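Long-range contacts in dual specificity protein phosphatase 18 (Homo sapiens, PDB 2ESB), which removes phosphate from phosphotyrosine and, with lower preference, phosphothreonine in MAP-kinase peptides, as a dual-specificity member of the protein-tyrosine phosphatase family: residues Ser26-Asn31 and Gln97-Leu102; Val49-Val54 and Tyr66-Val71; Val56-Tyr61 and Leu101-Ala106. All coordinates share one frame; numbering follows the deposited sequence.

Overall arrangement
Contacts 1 and 2 pair strands of one mixed sheet in the catalytic domain, and contact 3 sets a loop against it at the C-terminal end of strand 100-103, where the active-site loop begins. Strand 100-103 is the middle of the sheet: strand 27-30 lies on one flank, in contact 1, and strand 48-51 on the other, which passes the sheet on to strand 65-68 in contact 2. The centres of contacts 1 and 2 lie about 13 Å apart, of 1 and 3 about 11 Å, of 2 and 3 about 7 Å. Along the chain, contact 2 nests inside contact 1 and alternates with contact 3, so distant segments converge beside the predicted nucleophile, Cys-104.

Contact 1 (Ser26-Asn31 and Gln97-Leu102); sequences SLYISN and QGRTLL
Leu-27, Tyr-28 and Ile-29 pair in parallel with Thr-100, Leu-101 and Leu-102, a strand-to-strand contact in the buried centre of the sheet of the protein-tyrosine phosphatase fold. The ladder starts with Thr-100 N giving an almost straight bond to Ser-26 O, 2.8 Å long. Tyr-28 then bonds both ways, its N to Thr-100 O and its O to Leu-102 N, and Ser-30 N closes the series on Leu-102 O at 3.2 Å. A water joins the start of the ladder, donating to Ser-26 O while it also hydrogen-bonds Thr-100 OG1, and Ser-26 OG itself is held by Glu-94.

Leu-27, Ile-29, Thr-100 and Leu-102 share one face. With CG anti to the backbone N (chi1 180°), Leu-27 leans its CD1 across to Leu-102 CD1, 4.0 Å away, and helices 83-95 and 110-122 cover this side. On the other face, Leu-101 CD1 fits between Tyr-28 CB, at 3.9 Å, and the CB and OG of Ser-30.

Tyr-28 reaches back along the sheet, its ring edge passing Thr-100 O and Arg-99 CD. The extended Arg-99 chain brings its guanidinium nearly coplanar with the ring, 13° between planes, and Arg-99 NH1 gives a bent hydrogen bond of 2.8 Å to Tyr-28 OH at the guanidinium edge.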
ATOM      1  N   SER A  26       1.342  -0.468  13.301  1.00 13.36           N
ATOM      2  CA  SER A  26       2.650  -0.866  12.772  1.00 16.38           C
ATOM      3  C   SER A  26       2.842  -0.662  11.269  1.00 16.25           C
ATOM      4  O   SER A  26       3.773  -1.220  10.673  1.00 20.57           O
ATOM      5  CB  SER A  26       2.909  -2.337  13.083  1.00 15.16           C
ATOM      6  OG  SER A  26       2.088  -3.160  12.275  1.00 19.24           O
ATOM      7  N   LEU A  27       1.960   0.104  10.643  1.00 10.57           N
ATOM      8  CA  LEU A  27       2.090   0.337   9.212  1.00 10.27           C
ATOM      9  C   LEU A  27       1.905   1.799   8.867  1.00 11.09           C
ATOM     10  O   LEU A  27       1.006   2.457   9.397  1.00 11.90           O
ATOM     11  CB  LEU A  27       1.068  -0.494   8.443  1.00 12.07           C
ATOM     12  CG  LEU A  27       1.109  -0.324   6.919  1.00 12.86           C
ATOM     13  CD1 LEU A  27       2.431  -0.862   6.373  1.00  8.10           C
ATOM     14  CD2 LEU A  27      -0.083  -1.073   6.298  1.00 10.31           C
ATOM     15  N   TYR A  28       2.767   2.291   7.979  1.00  7.90           N
ATOM     16  CA  TYR A  28       2.742   3.676   7.508  1.00  9.94           C
ATOM     17  C   TYR A  28       2.894   3.709   5.985  1.00 14.09           C
ATOM     18  O   TYR A  28       3.410   2.765   5.382  1.00 12.38           O
ATOM     19  CB  TYR A  28       3.911   4.470   8.097  1.00 10.02           C
ATOM     20  CG  TYR A  28       3.975   4.537   9.608  1.00 10.71           C
ATOM     21  CD1 TYR A  28       4.321   3.416  10.359  1.00 12.66           C
ATOM     22  CD2 TYR A  28       3.736   5.739  10.282  1.00 15.08           C
ATOM     23  CE1 TYR A  28       4.436   3.482  11.744  1.00 14.64           C
ATOM     24  CE2 TYR A  28       3.845   5.820  11.680  1.00 12.66           C
ATOM     25  CZ  TYR A  28       4.196   4.686  12.397  1.00 14.18           C
ATOM     26  OH  TYR A  28       4.309   4.735  13.761  1.00 16.13           O
ATOM     27  N   ILE A  29       2.461   4.805   5.370  1.00 11.13           N
ATOM     28  CA  ILE A  29       2.610   4.991   3.925  1.00 12.32           C
ATOM     29  C   ILE A  29       3.241   6.367   3.702  1.00 12.81           C
ATOM     30  O   ILE A  29       2.929   7.317   4.424  1.00 15.15           O
ATOM     31  CB  ILE A  29       1.264   5.012   3.169  1.00 14.10           C
ATOM     32  CG1 ILE A  29       0.558   3.659   3.264  1.00 18.88           C
ATOM     33  CG2 ILE A  29       1.520   5.353   1.706  1.00 12.74           C
ATOM     34  CD1 ILE A  29      -0.853   3.688   2.652  1.00 17.01           C
ATOM     35  N   SER A  30       4.116   6.492   2.713  1.00 10.18           N
ATOM     36  CA  SER A  30       4.724   7.799   2.448  1.00 13.76           C
ATOM     37  C   SER A  30       5.217   7.908   1.019  1.00 15.22           C
ATOM     38  O   SER A  30       5.146   6.947   0.243  1.00 14.18           O
ATOM     39  CB  SER A  30       5.911   8.053   3.392  1.00 12.29           C
ATOM     40  OG  SER A  30       7.095   7.430   2.899  1.00 13.91           O
ATOM     41  N   ASN A  31       5.711   9.089   0.662  1.00 16.36           N
ATOM     42  CA  ASN A  31       6.262   9.282  -0.668  1.00 14.01           C
ATOM     43  C   ASN A  31       7.756   8.938  -0.578  1.00 16.51           C
ATOM     44  O   ASN A  31       8.245   8.529   0.485  1.00 13.19           O
ATOM     45  CB  ASN A  31       6.056  10.725  -1.142  1.00 10.27           C
ATOM     46  CG  ASN A  31       6.825  11.723  -0.315  1.00 17.31           C
ATOM     47  OD1 ASN A  31       7.465  11.366   0.672  1.00 13.50           O
ATOM     48  ND2 ASN A  31       6.769  12.990  -0.715  1.00 18.23           N
ATOM     49  N   GLN A  97       7.220  -6.965  16.858  1.00 15.53           N
ATOM     50  CA  GLN A  97       7.261  -5.649  17.492  1.00 21.01           C
ATOM     51  C   GLN A  97       7.974  -4.572  16.685  1.00 19.94           C
ATOM     52  O   GLN A  97       8.537  -3.632  17.253  1.00 16.72           O
ATOM     53  CB  GLN A  97       7.925  -5.743  18.876  1.00 21.62           C
ATOM     54  CG  GLN A  97       7.259  -6.724  19.822  1.00 42.84           C
ATOM     55  CD  GLN A  97       5.797  -6.404  20.041  1.00 55.25           C
ATOM     56  OE1 GLN A  97       5.447  -5.310  20.492  1.00 69.36           O
ATOM     57  NE2 GLN A  97       4.929  -7.359  19.720  1.00 64.76           N
ATOM     58  N   GLY A  98       7.961  -4.701  15.365  1.00 14.32           N
ATOM     59  CA  GLY A  98       8.596  -3.699  14.536  1.00 17.16           C
ATOM     60  C   GLY A  98       7.501  -2.906  13.856  1.00 16.10           C
ATOM     61  O   GLY A  98       6.324  -3.123  14.138  1.00  9.99           O
ATOM     62  N   ARG A  99       7.886  -1.989  12.972  1.00 12.26           N
ATOM     63  CA  ARG A  99       6.924  -1.170  12.238  1.00 13.09           C
ATOM     64  C   ARG A  99       7.376  -1.066  10.783  1.00 13.97           C
ATOM     65  O   ARG A  99       8.566  -0.934  10.493  1.00 10.17           O
ATOM     66  CB  ARG A  99       6.819   0.228  12.852  1.00 12.48           C
ATOM     67  CG  ARG A  99       6.327   0.221  14.285  1.00 16.70           C
ATOM     68  CD  ARG A  99       6.020   1.628  14.778  1.00 20.71           C
ATOM     69  NE  ARG A  99       5.836   1.627  16.228  1.00 17.67           N
ATOM     70  CZ  ARG A  99       5.378   2.654  16.934  1.00 29.79           C
ATOM     71  NH1 ARG A  99       5.043   3.783  16.326  1.00 33.11           N
ATOM     72  NH2 ARG A  99       5.264   2.551  18.255  1.00 22.69           N
ATOM     73  N   THR A 100       6.413  -1.103   9.876  1.00 13.27           N
ATOM     74  CA  THR A 100       6.718  -1.062   8.458  1.00 11.74           C
ATOM     75  C   THR A 100       6.275   0.209   7.748  1.00 15.68           C
ATOM     76  O   THR A 100       5.179   0.717   7.995  1.00 11.68           O
ATOM     77  CB  THR A 100       6.040  -2.258   7.741  1.00 12.51           C
ATOM     78  OG1 THR A 100       6.458  -3.489   8.352  1.00 12.67           O
ATOM     79  CG2 THR A 100       6.393  -2.282   6.265  1.00 14.59           C
ATOM     80  N   LEU A 101       7.146   0.718   6.872  1.00 12.80           N
ATOM     81  CA  LEU A 101       6.824   1.861   6.031  1.00  9.86           C
ATOM     82  C   LEU A 101       6.734   1.333   4.608  1.00 13.16           C
ATOM     83  O   LEU A 101       7.698   0.752   4.077  1.00 10.46           O
ATOM     84  CB  LEU A 101       7.904   2.963   6.055  1.00  9.77           C
ATOM     85  CG  LEU A 101       7.751   4.028   4.943  1.00 16.34           C
ATOM     86  CD1 LEU A 101       6.454   4.845   5.140  1.00  9.32           C
ATOM     87  CD2 LEU A 101       8.958   4.969   4.938  1.00 12.95           C
ATOM     88  N   LEU A 102       5.565   1.496   4.007  1.00 10.76           N
ATOM     89  CA  LEU A 102       5.359   1.127   2.616  1.00  9.12           C
ATOM     90  C   LEU A 102       5.457   2.460   1.886  1.00 13.04           C
ATOM     91  O   LEU A 102       4.789   3.403   2.283  1.00 15.87           O
ATOM     92  CB  LEU A 102       3.941   0.603   2.384  1.00 11.38           C
ATOM     93  CG  LEU A 102       3.617  -0.875   2.508  1.00 15.58           C
ATOM     94  CD1 LEU A 102       2.097  -1.052   2.395  1.00 16.13           C
ATOM     95  CD2 LEU A 102       4.362  -1.650   1.408  1.00  9.08           C
TER
HETATM   96  O   HOH W   1       4.578  -4.015  10.210  1.00 12.15           O

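Contact 2 (Val49-Val54 and Tyr66-Val71)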
ATOM      1  N   VAL A  49      11.378  -1.076   5.701  1.00 10.46           N
ATOM      2  CA  VAL A  49      10.992  -0.182   4.617  1.00  9.07           C
ATOM      3  C   VAL A  49      10.761  -1.003   3.351  1.00 13.04           C
ATOM      4  O   VAL A  49      11.655  -1.715   2.880  1.00 12.95           O
ATOM      5  CB  VAL A  49      12.082   0.878   4.334  1.00  8.96           C
ATOM      6  CG1 VAL A  49      11.699   1.694   3.101  1.00 13.56           C
ATOM      7  CG2 VAL A  49      12.245   1.810   5.550  1.00  7.25           C
ATOM      8  N   ILE A  50       9.552  -0.912   2.810  1.00  8.33           N
ATOM      9  CA  ILE A  50       9.198  -1.638   1.598  1.00  9.92           C
ATOM     10  C   ILE A  50       8.963  -0.628   0.482  1.00 12.28           C
ATOM     11  O   ILE A  50       7.982   0.109   0.483  1.00 13.09           O
ATOM     12  CB  ILE A  50       7.929  -2.488   1.795  1.00 10.50           C
ATOM     13  CG1 ILE A  50       8.137  -3.472   2.956  1.00 12.82           C
ATOM     14  CG2 ILE A  50       7.633  -3.256   0.514  1.00  8.75           C
ATOM     15  CD1 ILE A  50       6.960  -4.436   3.206  1.00 12.52           C
ATOM     16  N   ASN A  51       9.893  -0.603  -0.461  1.00 10.96           N
ATOM     17  CA  ASN A  51       9.881   0.314  -1.587  1.00 12.88           C
ATOM     18  C   ASN A  51       9.138  -0.344  -2.741  1.00 14.23           C
ATOM     19  O   ASN A  51       9.646  -1.260  -3.390  1.00 13.43           O
ATOM     20  CB  ASN A  51      11.347   0.639  -1.937  1.00 11.71           C
ATOM     21  CG  ASN A  51      11.506   1.521  -3.168  1.00 11.73           C
ATOM     22  OD1 ASN A  51      10.572   1.754  -3.934  1.00 11.42           O
ATOM     23  ND2 ASN A  51      12.726   1.993  -3.372  1.00 13.20           N
ATOM     24  N   VAL A  52       7.918   0.123  -2.989  1.00 15.05           N
ATOM     25  CA  VAL A  52       7.109  -0.434  -4.057  1.00 12.04           C
ATOM     26  C   VAL A  52       7.282   0.390  -5.335  1.00 12.62           C
ATOM     27  O   VAL A  52       6.381   1.109  -5.761  1.00 15.42           O
ATOM     28  CB  VAL A  52       5.606  -0.478  -3.653  1.00 14.19           C
ATOM     29  CG1 VAL A  52       4.855  -1.417  -4.575  1.00 10.29           C
ATOM     30  CG2 VAL A  52       5.464  -0.937  -2.205  1.00 12.58           C
ATOM     31  N   SER A  53       8.457   0.294  -5.939  1.00 15.93           N
ATOM     32  CA  SER A  53       8.726   1.037  -7.171  1.00 16.93           C
ATOM     33  C   SER A  53       9.938   0.457  -7.875  1.00 19.95           C
ATOM     34  O   SER A  53      10.744  -0.253  -7.278  1.00 14.93           O
ATOM     35  CB  SER A  53       9.038   2.499  -6.868  1.00 14.65           C
ATOM     36  OG  SER A  53      10.396   2.615  -6.464  1.00 13.96           O
ATOM     37  N   VAL A  54      10.070   0.791  -9.147  1.00 13.69           N
ATOM     38  CA  VAL A  54      11.203   0.345  -9.923  1.00 20.43           C
ATOM     39  C   VAL A  54      12.270   1.426  -9.836  1.00 16.53           C
ATOM     40  O   VAL A  54      13.457   1.142  -9.703  1.00 17.38           O
ATOM     41  CB  VAL A  54      10.828   0.195 -11.420  1.00 23.78           C
ATOM     42  CG1 VAL A  54      12.052  -0.182 -12.232  1.00 29.79           C
ATOM     43  CG2 VAL A  54       9.751  -0.859 -11.582  1.00 35.36           C
ATOM     44  N   TYR A  66      15.483  -3.084   4.515  1.00 10.55           N
ATOM     45  CA  TYR A  66      14.884  -2.591   3.273  1.00 13.55           C
ATOM     46  C   TYR A  66      14.655  -3.692   2.244  1.00 16.98           C
ATOM     47  O   TYR A  66      15.354  -4.703   2.235  1.00 13.14           O
ATOM     48  CB  TYR A  66      15.794  -1.538   2.606  1.00 15.67           C
ATOM     49  CG  TYR A  66      16.047  -0.282   3.413  1.00 12.60           C
ATOM     50  CD1 TYR A  66      16.974  -0.271   4.454  1.00 11.65           C
ATOM     51  CD2 TYR A  66      15.356   0.893   3.134  1.00  7.52           C
ATOM     52  CE1 TYR A  66      17.212   0.882   5.199  1.00 16.86           C
ATOM     53  CE2 TYR A  66      15.584   2.066   3.881  1.00  9.02           C
ATOM     54  CZ  TYR A  66      16.513   2.051   4.909  1.00 15.26           C
ATOM     55  OH  TYR A  66      16.754   3.195   5.641  1.00 10.81           O
ATOM     56  N   MET A  67      13.672  -3.485   1.377  1.00 15.84           N
ATOM     57  CA  MET A  67      13.408  -4.416   0.290  1.00 18.16           C
ATOM     58  C   MET A  67      12.694  -3.632  -0.801  1.00 18.73           C
ATOM     59  O   MET A  67      12.187  -2.532  -0.565  1.00 12.84           O
ATOM     60  CB  MET A  67      12.546  -5.600   0.739  1.00 14.90           C
ATOM     61  CG  MET A  67      11.077  -5.287   0.906  1.00 14.34           C
ATOM     62  SD  MET A  67      10.175  -6.800   1.300  1.00 20.69           S
ATOM     63  CE  MET A  67       9.986  -7.448  -0.379  1.00 22.43           C
ATOM     64  N   GLN A  68      12.647  -4.194  -1.998  1.00 11.19           N
ATOM     65  CA  GLN A  68      12.007  -3.502  -3.098  1.00 13.51           C
ATOM     66  C   GLN A  68      11.142  -4.427  -3.926  1.00 18.61           C
ATOM     67  O   GLN A  68      11.518  -5.574  -4.199  1.00 21.53           O
ATOM     68  CB  GLN A  68      13.077  -2.859  -3.981  1.00 17.47           C
ATOM     69  CG  GLN A  68      12.547  -1.937  -5.068  1.00 20.94           C
ATOM     70  CD  GLN A  68      13.591  -0.929  -5.505  1.00 38.18           C
ATOM     71  OE1 GLN A  68      14.693  -0.880  -4.951  1.00 30.44           O
ATOM     72  NE2 GLN A  68      13.249  -0.111  -6.490  1.00 29.63           N
ATOM     73  N   VAL A  69       9.968  -3.917  -4.291  1.00 14.41           N
ATOM     74  CA  VAL A  69       8.992  -4.619  -5.127  1.00 14.20           C
ATOM     75  C   VAL A  69       9.020  -3.737  -6.367  1.00 13.69           C
ATOM     76  O   VAL A  69       8.338  -2.710  -6.425  1.00 17.62           O
ATOM     77  CB  VAL A  69       7.596  -4.587  -4.487  1.00  9.08           C
ATOM     78  CG1 VAL A  69       6.586  -5.340  -5.368  1.00 16.54           C
ATOM     79  CG2 VAL A  69       7.671  -5.200  -3.109  1.00 15.72           C
ATOM     80  N   PRO A  70       9.815  -4.131  -7.376  1.00 19.79           N
ATOM     81  CA  PRO A  70       9.983  -3.387  -8.627  1.00 17.48           C
ATOM     82  C   PRO A  70       8.824  -3.360  -9.613  1.00 22.24           C
ATOM     83  O   PRO A  70       8.828  -4.102 -10.593  1.00 21.39           O
ATOM     84  CB  PRO A  70      11.235  -4.030  -9.223  1.00 21.95           C
ATOM     85  CG  PRO A  70      11.017  -5.474  -8.887  1.00 17.76           C
ATOM     86  CD  PRO A  70      10.551  -5.413  -7.434  1.00 19.94           C
ATOM     87  N   VAL A  71       7.838  -2.505  -9.358  1.00 17.30           N
ATOM     88  CA  VAL A  71       6.709  -2.370 -10.273  1.00 13.97           C
ATOM     89  C   VAL A  71       6.543  -0.917 -10.666  1.00 16.54           C
ATOM     90  O   VAL A  71       6.813  -0.011  -9.876  1.00 13.21           O
ATOM     91  CB  VAL A  71       5.382  -2.860  -9.658  1.00 19.91           C
ATOM     92  CG1 VAL A  71       5.475  -4.354  -9.335  1.00 24.95           C
ATOM     93  CG2 VAL A  71       5.065  -2.064  -8.418  1.00 17.27           C
TER
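Val-49, Ile-50 and Asn-51 pair in parallel with Tyr-66, Met-67 and Gln-68, the last strand on this side of the sheet. Three backbone bonds hold them: Met-67 N to Val-49 O, Asn-51 N to Met-67 O at 3.0 Å, and Val-69 N to Asn-51 O at 2.8 Å. The inner strand is satisfied on its far side too, where Ile-50 and Val-52 bond the backbone of strand 100-103.

Side chains take over where the ladder ends. Gln-68 leaves the strand with CG anti to its own N (chi1 -172°), and the extended chain carries NE2 past the Asn-51 amide to Ser-53 O, at 2.6 Å. That bond is straight and lies in the Gln-68 amide plane, but it arrives from above the Ser-53 carbonyl plane, off the lone pairs. On the way, the Gln-68 amide stacks on that of Asn-51, the planes 13° apart and Asn-51 ND2 3.7 Å from Gln-68 CD. Asn-51 is used at both ends: OD1 accepts from Ser-53 OG at 2.7 Å, on a lone pair and in plane, while ND2 gives to the following loop, Val-56 O among its acceptors. Ser-53 OG in turn accepts from Val-56 N. At the other end, Val-49 CB lies 3.5 Å from Tyr-66 CD2, and the Tyr-66 hydroxyl takes the backbone N-H of Tyr-61.

On the opposite face, Ile-50 CG2 meets Met-67 CG against helix 83-95. Past the strand ends Val-69 CG2 adds to Ile-50 CG2, and Val-52 CG1 lies 3.9 Å from Val-71 CG2. Beyond the inverse gamma turn centred on Pro-70, Val-71 O accepts from Arg-110. The contact thus joins the edge of the central sheet to the CX5R loop of the protein-tyrosine phosphatase fold, whose arginine this is.

Contact 3 (Val56-Tyr61 and Leu101-Ala106)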
ATOM      1  N   VAL A  56      12.561   4.407  -7.546  1.00  9.28           N
ATOM      2  CA  VAL A  56      13.026   5.092  -6.343  1.00 10.70           C
ATOM      3  C   VAL A  56      14.183   4.368  -5.666  1.00 16.57           C
ATOM      4  O   VAL A  56      14.129   3.156  -5.435  1.00 12.79           O
ATOM      5  CB  VAL A  56      11.868   5.261  -5.321  1.00 15.16           C
ATOM      6  CG1 VAL A  56      12.337   6.074  -4.113  1.00 13.84           C
ATOM      7  CG2 VAL A  56      10.680   5.936  -6.000  1.00 19.05           C
ATOM      8  N   VAL A  57      15.235   5.115  -5.356  1.00 12.59           N
ATOM      9  CA  VAL A  57      16.398   4.549  -4.685  1.00 10.19           C
ATOM     10  C   VAL A  57      16.346   4.876  -3.189  1.00 19.83           C
ATOM     11  O   VAL A  57      16.082   6.016  -2.808  1.00 11.16           O
ATOM     12  CB  VAL A  57      17.705   5.126  -5.261  1.00 11.47           C
ATOM     13  CG1 VAL A  57      18.883   4.756  -4.340  1.00 14.29           C
ATOM     14  CG2 VAL A  57      17.914   4.608  -6.688  1.00 13.00           C
ATOM     15  N   ASN A  58      16.582   3.875  -2.344  1.00 14.80           N
ATOM     16  CA  ASN A  58      16.599   4.089  -0.894  1.00 16.16           C
ATOM     17  C   ASN A  58      18.014   4.335  -0.373  1.00 17.33           C
ATOM     18  O   ASN A  58      18.975   3.723  -0.853  1.00 15.33           O
ATOM     19  CB  ASN A  58      16.093   2.849  -0.136  1.00 14.06           C
ATOM     20  CG  ASN A  58      14.595   2.681  -0.197  1.00 18.08           C
ATOM     21  OD1 ASN A  58      14.096   1.701  -0.734  1.00 15.59           O
ATOM     22  ND2 ASN A  58      13.869   3.644   0.369  1.00 15.76           N
ATOM     23  N   THR A  59      18.123   5.211   0.623  1.00 16.01           N
ATOM     24  CA  THR A  59      19.383   5.454   1.310  1.00 14.39           C
ATOM     25  C   THR A  59      19.240   4.372   2.389  1.00 17.96           C
ATOM     26  O   THR A  59      18.195   4.285   3.027  1.00 13.73           O
ATOM     27  CB  THR A  59      19.412   6.834   1.998  1.00 13.68           C
ATOM     28  OG1 THR A  59      19.214   7.867   1.023  1.00 15.85           O
ATOM     29  CG2 THR A  59      20.757   7.059   2.695  1.00 10.43           C
ATOM     30  N   LEU A  60      20.260   3.550   2.593  1.00 15.28           N
ATOM     31  CA  LEU A  60      20.147   2.473   3.574  1.00 17.82           C
ATOM     32  C   LEU A  60      20.703   2.852   4.936  1.00 19.83           C
ATOM     33  O   LEU A  60      21.914   2.784   5.158  1.00 19.53           O
ATOM     34  CB  LEU A  60      20.868   1.222   3.055  1.00 17.33           C
ATOM     35  CG  LEU A  60      20.551   0.815   1.611  1.00 25.68           C
ATOM     36  CD1 LEU A  60      21.304  -0.478   1.273  1.00 21.99           C
ATOM     37  CD2 LEU A  60      19.048   0.619   1.442  1.00 15.51           C
ATOM     38  N   TYR A  61      19.824   3.243   5.853  1.00 13.55           N
ATOM     39  CA  TYR A  61      20.271   3.623   7.183  1.00 14.98           C
ATOM     40  C   TYR A  61      20.455   2.417   8.088  1.00 23.95           C
ATOM     41  O   TYR A  61      19.881   1.349   7.861  1.00 17.22           O
ATOM     42  CB  TYR A  61      19.291   4.615   7.809  1.00 18.71           C
ATOM     43  CG  TYR A  61      19.179   5.906   7.018  1.00 19.06           C
ATOM     44  CD1 TYR A  61      17.968   6.292   6.440  1.00 17.43           C
ATOM     45  CD2 TYR A  61      20.287   6.736   6.849  1.00 16.72           C
ATOM     46  CE1 TYR A  61      17.862   7.476   5.712  1.00 13.98           C
ATOM     47  CE2 TYR A  61      20.194   7.916   6.132  1.00 18.26           C
ATOM     48  CZ  TYR A  61      18.984   8.286   5.565  1.00 27.47           C
ATOM     49  OH  TYR A  61      18.896   9.480   4.884  1.00 18.28           O
ATOM     50  N   LEU A 101       7.146   0.718   6.872  1.00 12.80           N
ATOM     51  CA  LEU A 101       6.824   1.861   6.031  1.00  9.86           C
ATOM     52  C   LEU A 101       6.734   1.333   4.608  1.00 13.16           C
ATOM     53  O   LEU A 101       7.698   0.752   4.077  1.00 10.46           O
ATOM     54  CB  LEU A 101       7.904   2.963   6.055  1.00  9.77           C
ATOM     55  CG  LEU A 101       7.751   4.028   4.943  1.00 16.34           C
ATOM     56  CD1 LEU A 101       6.454   4.845   5.140  1.00  9.32           C
ATOM     57  CD2 LEU A 101       8.958   4.969   4.938  1.00 12.95           C
ATOM     58  N   LEU A 102       5.565   1.496   4.007  1.00 10.76           N
ATOM     59  CA  LEU A 102       5.359   1.127   2.616  1.00  9.12           C
ATOM     60  C   LEU A 102       5.457   2.460   1.886  1.00 13.04           C
ATOM     61  O   LEU A 102       4.789   3.403   2.283  1.00 15.87           O
ATOM     62  CB  LEU A 102       3.941   0.603   2.384  1.00 11.38           C
ATOM     63  CG  LEU A 102       3.617  -0.875   2.508  1.00 15.58           C
ATOM     64  CD1 LEU A 102       2.097  -1.052   2.395  1.00 16.13           C
ATOM     65  CD2 LEU A 102       4.362  -1.650   1.408  1.00  9.08           C
ATOM     66  N   HIS A 103       6.269   2.549   0.833  1.00  9.06           N
ATOM     67  CA  HIS A 103       6.350   3.787   0.063  1.00 12.28           C
ATOM     68  C   HIS A 103       6.591   3.489  -1.412  1.00 13.46           C
ATOM     69  O   HIS A 103       6.992   2.388  -1.791  1.00 10.22           O
ATOM     70  CB  HIS A 103       7.478   4.694   0.578  1.00 11.56           C
ATOM     71  CG  HIS A 103       8.845   4.306   0.093  1.00 15.43           C
ATOM     72  ND1 HIS A 103       9.373   4.767  -1.095  1.00 15.13           N
ATOM     73  CD2 HIS A 103       9.799   3.516   0.647  1.00 11.77           C
ATOM     74  CE1 HIS A 103      10.594   4.284  -1.248  1.00  9.31           C
ATOM     75  NE2 HIS A 103      10.877   3.523  -0.206  1.00 13.19           N
ATOM     76  N   CYS A 104       6.304   4.472  -2.248  1.00  8.35           N
ATOM     77  CA  CYS A 104       6.563   4.352  -3.670  1.00 12.10           C
ATOM     78  C   CYS A 104       7.129   5.729  -4.029  1.00 12.99           C
ATOM     79  O   CYS A 104       7.879   6.299  -3.224  1.00 14.13           O
ATOM     80  CB  CYS A 104       5.284   3.971  -4.448  1.00  7.63           C
ATOM     81  SG  CYS A 104       3.771   4.902  -4.096  1.00 13.95           S
ATOM     82  N   ALA A 105       6.825   6.275  -5.198  1.00 12.92           N
ATOM     83  CA  ALA A 105       7.380   7.589  -5.517  1.00 15.78           C
ATOM     84  C   ALA A 105       6.563   8.698  -4.859  1.00 15.50           C
ATOM     85  O   ALA A 105       7.115   9.572  -4.188  1.00 16.14           O
ATOM     86  CB  ALA A 105       7.447   7.795  -7.041  1.00 16.31           C
ATOM     87  N   ALA A 106       5.245   8.652  -5.026  1.00 13.44           N
ATOM     88  CA  ALA A 106       4.381   9.685  -4.447  1.00 12.76           C
ATOM     89  C   ALA A 106       3.528   9.208  -3.274  1.00 14.07           C
ATOM     90  O   ALA A 106       2.868  10.013  -2.633  1.00 12.93           O
ATOM     91  CB  ALA A 106       3.467  10.252  -5.533  1.00 13.16           C
TER
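His-103 is met by Asn-58 and Val-56, a small contact between the loop joining strands 48-51 and 65-68 and the start of the phosphate-binding loop. The close-fitting part is the imidazole and what surrounds it. With CG between the backbone N and the carbonyl carbon (chi1 80°), the ring is set where both loop residues touch it. Asn-58 comes from the opposite direction, and its ND2 donates to His-103 NE2 at 3.0 Å with an N-H...N angle of 164°. The amide stands almost perpendicular to the imidazole, 88° between planes, and ND2 is tilted out of the ring plane. Asn-58 OD1 accepts a hydrogen bond from Asn-51 ND2, a second-shell contact that helps fix the rotation of the amide. The other ring nitrogen, His-103 ND1, donates to Cys-104 O, 3.0 Å away, with the oxygen near the ring plane. Val-56 completes the packing: its CG1 approaches the ring edge at His-103 CE1, 3.8 Å off, while CG2 rests against Ala-105, 3.7 Å from CA and 3.9 Å from CB.

The loose side is the outer loop, which past Asn-58 swings away into an exposed run at Thr-59 and Leu-60 that touches nothing of 101-106. A buffer molecule lies close to Ala-105, its sulfonate oxygen hydrogen-bonded to Ala-106 N and more weakly to Ala-105 N.

A leucine in place of His-103 would probably leave Asn-58 ND2 and Cys-104 O without their ring partner and the loop freer to shift.

The imidazole thus gives a hydrogen at ND1 and receives one at NE2, bridging Asn-58 to the main chain of the predicted phosphocysteine residue. That is consistent with the histidine of the HCX5R signature helping to shape the loop, whose backbone N-H groups already hold a sulfonate oxygen much as they probably hold a substrate phosphate.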